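Local coordinates for putative metal binding protein RUMGNA_00854 (Ruminococcus gnavus, PDB 3U7Z) that is of uncharacterised function but binds calcium ions, belongs to a family of the ubiquitin-like clan and may serve in transport, at residues 25-37 with 82-95. Residues are numbered along the deposited sequence; the frame is centred on the assembly and turned at random.
Sequences FDTDAKYLGEVLE and ADQTPVSDGDAFEL. With CA (calcium ion), chain D; CA (calcium ion), chain G; EDO (1,2-ethanediol), chain J.
Leu32 lays both methyls against the ring of Phe93, where the single helix, 32-38, of this ubiquitin-like, beta-grasp-type fold packs on its mixed sheet. CD2 sits over one ring face, 4.1 Å from the Phe93 centroid and 23° off the normal, which fits a CH-pi contact; CG lies anti to the backbone N (chi1 178°), which carries the branch toward Phe93. One helical turn on, Leu36 and Leu95 meet tip to tip, Leu36 CD2 lying 3.9 Å from Leu95 CD1. Val87 CG2 packs against the start of the helix, 4.0 Å from Val35 CG2. Farther out, Tyr31 at the N-cap position sets its ring edge by Thr85 O, while its CG lies 3.6 Å from Asp83 O. Cutting the ring back to a serine would probably strip the Asp83–Pro86 backbone of its aromatic cover and open a gap beside Asp83 O. The backbones form a single bridge at Tyr31 and Pro86: Val87 N donates to Lys30 O, and Leu32 N to Thr85 O at 2.8 Å. In the last turn of the helix, Glu37 chelates calcium through both carboxylate oxygens, with Asn40, Val42 and Asp43 completing the protein ligands. Gly33 N donates a hydrogen bond to Ala82 O, 2.9 Å, from above the carbonyl plane, 67° out of it.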
loop_
_atom_site.group_PDB
_atom_site.type_symbol
_atom_site.label_atom_id
_atom_site.label_comp_id
_atom_site.label_asym_id
_atom_site.label_seq_id
_atom_site.Cartn_x
_atom_site.Cartn_y
_atom_site.Cartn_z
ATOM N N PHE A 25 -12.243 -2.141 0.302
ATOM C CA PHE A 25 -12.295 -3.282 -0.582
ATOM C C PHE A 25 -13.039 -4.460 0.041
ATOM O O PHE A 25 -12.894 -4.776 1.208
ATOM C CB PHE A 25 -10.893 -3.725 -0.907
ATOM C CG PHE A 25 -10.103 -2.716 -1.652
ATOM C CD1 PHE A 25 -10.116 -2.688 -3.042
ATOM C CD2 PHE A 25 -9.261 -1.838 -0.986
ATOM C CE1 PHE A 25 -9.354 -1.743 -3.754
ATOM C CE2 PHE A 25 -8.475 -0.894 -1.702
ATOM C CZ PHE A 25 -8.524 -0.852 -3.050
ATOM N N ASP A 26 -13.854 -5.097 -0.785
ATOM C CA ASP A 26 -14.464 -6.361 -0.438
ATOM C C ASP A 26 -13.817 -7.385 -1.377
ATOM O O ASP A 26 -14.061 -7.373 -2.563
ATOM C CB ASP A 26 -15.984 -6.249 -0.624
ATOM C CG ASP A 26 -16.590 -5.048 0.143
ATOM O OD1 ASP A 26 -16.574 -5.050 1.386
ATOM O OD2 ASP A 26 -17.045 -4.079 -0.509
ATOM N N THR A 27 -12.982 -8.265 -0.842
ATOM C CA THR A 27 -12.006 -8.983 -1.669
ATOM C C THR A 27 -11.832 -10.415 -1.207
ATOM O O THR A 27 -11.898 -10.679 -0.042
ATOM C CB THR A 27 -10.625 -8.221 -1.660
ATOM O OG1 THR A 27 -9.658 -8.957 -2.399
ATOM C CG2 THR A 27 -10.101 -8.039 -0.222
ATOM N N ASP A 28 -11.561 -11.314 -2.153
ATOM C CA ASP A 28 -11.162 -12.702 -1.840
ATOM C C ASP A 28 -9.663 -12.900 -2.034
ATOM O O ASP A 28 -9.161 -14.031 -1.982
ATOM C CB ASP A 28 -11.970 -13.738 -2.652
ATOM C CG ASP A 28 -12.413 -13.211 -4.014
ATOM O OD1 ASP A 28 -11.526 -12.794 -4.793
ATOM O OD2 ASP A 28 -13.645 -13.163 -4.282
ATOM N N ALA A 29 -8.952 -11.792 -2.224
ATOM C CA ALA A 29 -7.502 -11.797 -2.362
ATOM C C ALA A 29 -6.794 -12.335 -1.132
ATOM O O ALA A 29 -7.211 -12.142 0.034
ATOM C CB ALA A 29 -7.001 -10.394 -2.650
ATOM N N LYS A 30 -5.700 -13.029 -1.407
ATOM C CA LYS A 30 -4.878 -13.556 -0.385
ATOM C C LYS A 30 -3.919 -12.474 0.043
ATOM O O LYS A 30 -3.613 -12.431 1.201
ATOM C CB LYS A 30 -4.112 -14.800 -0.898
ATOM C CG LYS A 30 -3.061 -15.405 0.059
ATOM C CD LYS A 30 -3.607 -16.066 1.312
ATOM C CE LYS A 30 -2.505 -16.832 2.058
ATOM N NZ LYS A 30 -2.797 -16.948 3.515
ATOM N N TYR A 31 -3.452 -11.625 -0.893
ATOM C CA TYR A 31 -2.361 -10.683 -0.606
ATOM C C TYR A 31 -2.686 -9.258 -0.950
ATOM O O TYR A 31 -3.461 -8.981 -1.827
ATOM C CB TYR A 31 -1.075 -11.086 -1.344
ATOM C CG TYR A 31 -0.565 -12.438 -0.870
ATOM C CD1 TYR A 31 0.085 -12.566 0.345
ATOM C CD2 TYR A 31 -0.754 -13.597 -1.635
ATOM C CE1 TYR A 31 0.555 -13.795 0.828
ATOM C CE2 TYR A 31 -0.280 -14.851 -1.171
ATOM C CZ TYR A 31 0.359 -14.932 0.059
ATOM O OH TYR A 31 0.815 -16.141 0.501
ATOM N N LEU A 32 -2.030 -8.355 -0.225
ATOM C CA LEU A 32 -2.366 -6.948 -0.322
ATOM C C LEU A 32 -2.090 -6.396 -1.697
ATOM O O LEU A 32 -2.847 -5.629 -2.201
ATOM C CB LEU A 32 -1.597 -6.111 0.712
ATOM C CG LEU A 32 -1.821 -4.575 0.711
ATOM C CD1 LEU A 32 -3.297 -4.260 0.965
ATOM C CD2 LEU A 32 -0.889 -3.933 1.729
ATOM N N GLY A 33 -1.015 -6.858 -2.333
ATOM C CA GLY A 33 -0.721 -6.323 -3.684
ATOM C C GLY A 33 -1.818 -6.590 -4.701
ATOM O O GLY A 33 -2.103 -5.723 -5.556
ATOM N N GLU A 34 -2.453 -7.775 -4.594
ATOM C CA GLU A 34 -3.548 -8.157 -5.478
ATOM C C GLU A 34 -4.729 -7.196 -5.266
ATOM O O GLU A 34 -5.373 -6.730 -6.240
ATOM C CB GLU A 34 -3.952 -9.634 -5.217
ATOM C CG GLU A 34 -5.187 -10.089 -5.974
ATOM C CD GLU A 34 -5.634 -11.512 -5.616
ATOM O OE1 GLU A 34 -4.937 -12.209 -4.848
ATOM O OE2 GLU A 34 -6.710 -11.926 -6.115
ATOM N N VAL A 35 -4.981 -6.859 -4.011
ATOM C CA VAL A 35 -6.043 -5.937 -3.695
ATOM C C VAL A 35 -5.767 -4.558 -4.283
ATOM O O VAL A 35 -6.629 -3.965 -4.929
ATOM C CB VAL A 35 -6.269 -5.786 -2.170
ATOM C CG1 VAL A 35 -7.438 -4.849 -1.959
ATOM C CG2 VAL A 35 -6.464 -7.141 -1.431
ATOM N N LEU A 36 -4.543 -4.085 -4.077
ATOM C CA LEU A 36 -4.187 -2.731 -4.538
ATOM C C LEU A 36 -4.281 -2.644 -6.053
ATOM O O LEU A 36 -4.816 -1.655 -6.641
ATOM C CB LEU A 36 -2.793 -2.416 -4.065
ATOM C CG LEU A 36 -2.546 -2.356 -2.551
ATOM C CD1 LEU A 36 -1.056 -2.196 -2.161
ATOM C CD2 LEU A 36 -3.393 -1.261 -1.942
ATOM N N GLU A 37 -3.819 -3.707 -6.722
ATOM C CA GLU A 37 -3.788 -3.691 -8.191
ATOM C C GLU A 37 -5.133 -3.989 -8.830
ATOM O O GLU A 37 -5.315 -3.647 -9.984
ATOM C CB GLU A 37 -2.690 -4.585 -8.792
ATOM C CG GLU A 37 -1.320 -3.933 -8.665
ATOM C CD GLU A 37 -1.083 -2.757 -9.623
ATOM O OE1 GLU A 37 -2.043 -2.169 -10.192
ATOM O OE2 GLU A 37 0.095 -2.405 -9.836
ATOM N N ALA A 82 4.278 -5.687 -0.472
ATOM C CA ALA A 82 2.807 -5.765 -0.647
ATOM C C ALA A 82 2.337 -7.100 -1.230
ATOM O O ALA A 82 1.312 -7.647 -0.844
ATOM C CB ALA A 82 2.279 -4.588 -1.517
ATOM N N ASP A 83 3.086 -7.634 -2.178
ATOM C CA ASP A 83 2.709 -8.874 -2.811
ATOM C C ASP A 83 2.867 -10.118 -1.914
ATOM O O ASP A 83 2.435 -11.187 -2.324
ATOM C CB ASP A 83 3.419 -9.076 -4.158
ATOM C CG ASP A 83 4.921 -8.961 -4.085
ATOM O OD1 ASP A 83 5.504 -8.198 -3.283
ATOM O OD2 ASP A 83 5.549 -9.591 -4.936
ATOM N N GLN A 84 3.466 -9.974 -0.726
ATOM C CA GLN A 84 3.638 -11.031 0.244
ATOM C C GLN A 84 2.931 -10.738 1.593
ATOM O O GLN A 84 3.200 -11.380 2.594
ATOM C CB GLN A 84 5.143 -11.202 0.503
ATOM C CG GLN A 84 5.905 -11.697 -0.736
ATOM C CD GLN A 84 7.435 -11.544 -0.668
ATOM O OE1 GLN A 84 8.041 -11.643 0.401
ATOM N NE2 GLN A 84 8.068 -11.323 -1.829
ATOM N N THR A 85 2.066 -9.723 1.612
ATOM C CA THR A 85 1.388 -9.247 2.838
ATOM C C THR A 85 -0.010 -9.864 2.833
ATOM O O THR A 85 -0.822 -9.532 2.011
ATOM C CB THR A 85 1.315 -7.732 2.894
ATOM O OG1 THR A 85 2.640 -7.162 2.896
ATOM C CG2 THR A 85 0.585 -7.278 4.147
ATOM N N PRO A 86 -0.254 -10.803 3.745
ATOM C CA PRO A 86 -1.564 -11.425 3.742
ATOM C C PRO A 86 -2.642 -10.465 4.196
ATOM O O PRO A 86 -2.389 -9.603 5.062
ATOM C CB PRO A 86 -1.443 -12.542 4.767
ATOM C CG PRO A 86 -0.064 -12.737 5.025
ATOM C CD PRO A 86 0.647 -11.438 4.703
ATOM N N VAL A 87 -3.803 -10.624 3.600
ATOM C CA VAL A 87 -4.980 -9.813 3.944
ATOM C C VAL A 87 -5.911 -10.624 4.855
ATOM O O VAL A 87 -6.157 -11.807 4.599
ATOM C CB VAL A 87 -5.647 -9.393 2.622
ATOM C CG1 VAL A 87 -7.104 -8.914 2.755
ATOM C CG2 VAL A 87 -4.762 -8.316 1.966
ATOM N N SER A 88 -6.422 -9.998 5.915
ATOM C CA SER A 88 -7.418 -10.590 6.823
ATOM C C SER A 88 -8.650 -9.741 6.840
ATOM O O SER A 88 -8.584 -8.517 6.682
ATOM C CB SER A 88 -6.846 -10.649 8.234
ATOM O OG SER A 88 -5.679 -11.441 8.293
ATOM N N ASP A 89 -9.786 -10.400 7.068
ATOM C CA ASP A 89 -11.033 -9.680 7.222
ATOM C C ASP A 89 -10.879 -8.642 8.324
ATOM O O ASP A 89 -10.410 -8.929 9.421
ATOM C CB ASP A 89 -12.193 -10.644 7.490
ATOM C CG ASP A 89 -13.524 -9.964 7.501
ATOM O OD1 ASP A 89 -13.774 -9.025 6.732
ATOM O OD2 ASP A 89 -14.388 -10.438 8.301
ATOM N N GLY A 90 -11.339 -7.435 8.036
ATOM C CA GLY A 90 -11.309 -6.366 9.013
ATOM C C GLY A 90 -10.028 -5.559 9.032
ATOM O O GLY A 90 -9.950 -4.575 9.758
ATOM N N ASP A 91 -9.040 -5.937 8.234
ATOM C CA ASP A 91 -7.776 -5.214 8.243
ATOM C C ASP A 91 -7.929 -3.802 7.779
ATOM O O ASP A 91 -8.703 -3.504 6.871
ATOM C CB ASP A 91 -6.724 -5.866 7.337
ATOM C CG ASP A 91 -6.005 -7.061 7.945
ATOM O OD1 ASP A 91 -6.081 -7.293 9.164
ATOM O OD2 ASP A 91 -5.313 -7.743 7.165
ATOM N N ALA A 92 -7.123 -2.945 8.378
ATOM C CA ALA A 92 -6.941 -1.552 7.899
ATOM C C ALA A 92 -5.448 -1.381 7.601
ATOM O O ALA A 92 -4.610 -1.604 8.490
ATOM C CB ALA A 92 -7.373 -0.566 8.976
ATOM N N PHE A 93 -5.126 -1.065 6.358
ATOM C CA PHE A 93 -3.787 -0.793 5.924
ATOM C C PHE A 93 -3.659 0.647 5.587
ATOM O O PHE A 93 -4.626 1.301 5.234
ATOM C CB PHE A 93 -3.401 -1.585 4.687
ATOM C CG PHE A 93 -3.293 -3.047 4.922
ATOM C CD1 PHE A 93 -2.111 -3.594 5.345
ATOM C CD2 PHE A 93 -4.387 -3.913 4.697
ATOM C CE1 PHE A 93 -1.955 -4.964 5.573
ATOM C CE2 PHE A 93 -4.251 -5.296 4.966
ATOM C CZ PHE A 93 -3.016 -5.803 5.380
ATOM N N GLU A 94 -2.434 1.145 5.705
ATOM C CA GLU A 94 -2.122 2.515 5.271
ATOM C C GLU A 94 -0.929 2.450 4.314
ATOM O O GLU A 94 -0.004 1.616 4.493
ATOM C CB GLU A 94 -1.823 3.434 6.468
ATOM C CG GLU A 94 -2.871 3.339 7.557
ATOM C CD GLU A 94 -2.753 2.121 8.518
ATOM O OE1 GLU A 94 -1.618 1.715 8.873
ATOM O OE2 GLU A 94 -3.804 1.608 8.984
ATOM N N LEU A 95 -0.937 3.330 3.333
ATOM C CA LEU A 95 0.217 3.580 2.429
ATOM C C LEU A 95 0.569 5.057 2.638
ATOM O O LEU A 95 -0.228 5.942 2.351
ATOM C CB LEU A 95 -0.122 3.319 0.967
ATOM C CG LEU A 95 -0.517 1.892 0.687
ATOM C CD1 LEU A 95 -1.146 1.718 -0.672
ATOM C CD2 LEU A 95 0.593 0.964 0.847
HETATM CA CA CA D . -0.562 -0.580 -11.455
HETATM CA CA CA G . -15.356 -12.053 9.508
HETATM C C1 EDO J . 6.502 -0.941 -0.790
HETATM O O1 EDO J . 7.530 -0.624 -1.813
HETATM C C2 EDO J . 6.480 -2.450 -0.370
HETATM O O2 EDO J . 5.773 -3.417 -1.262
#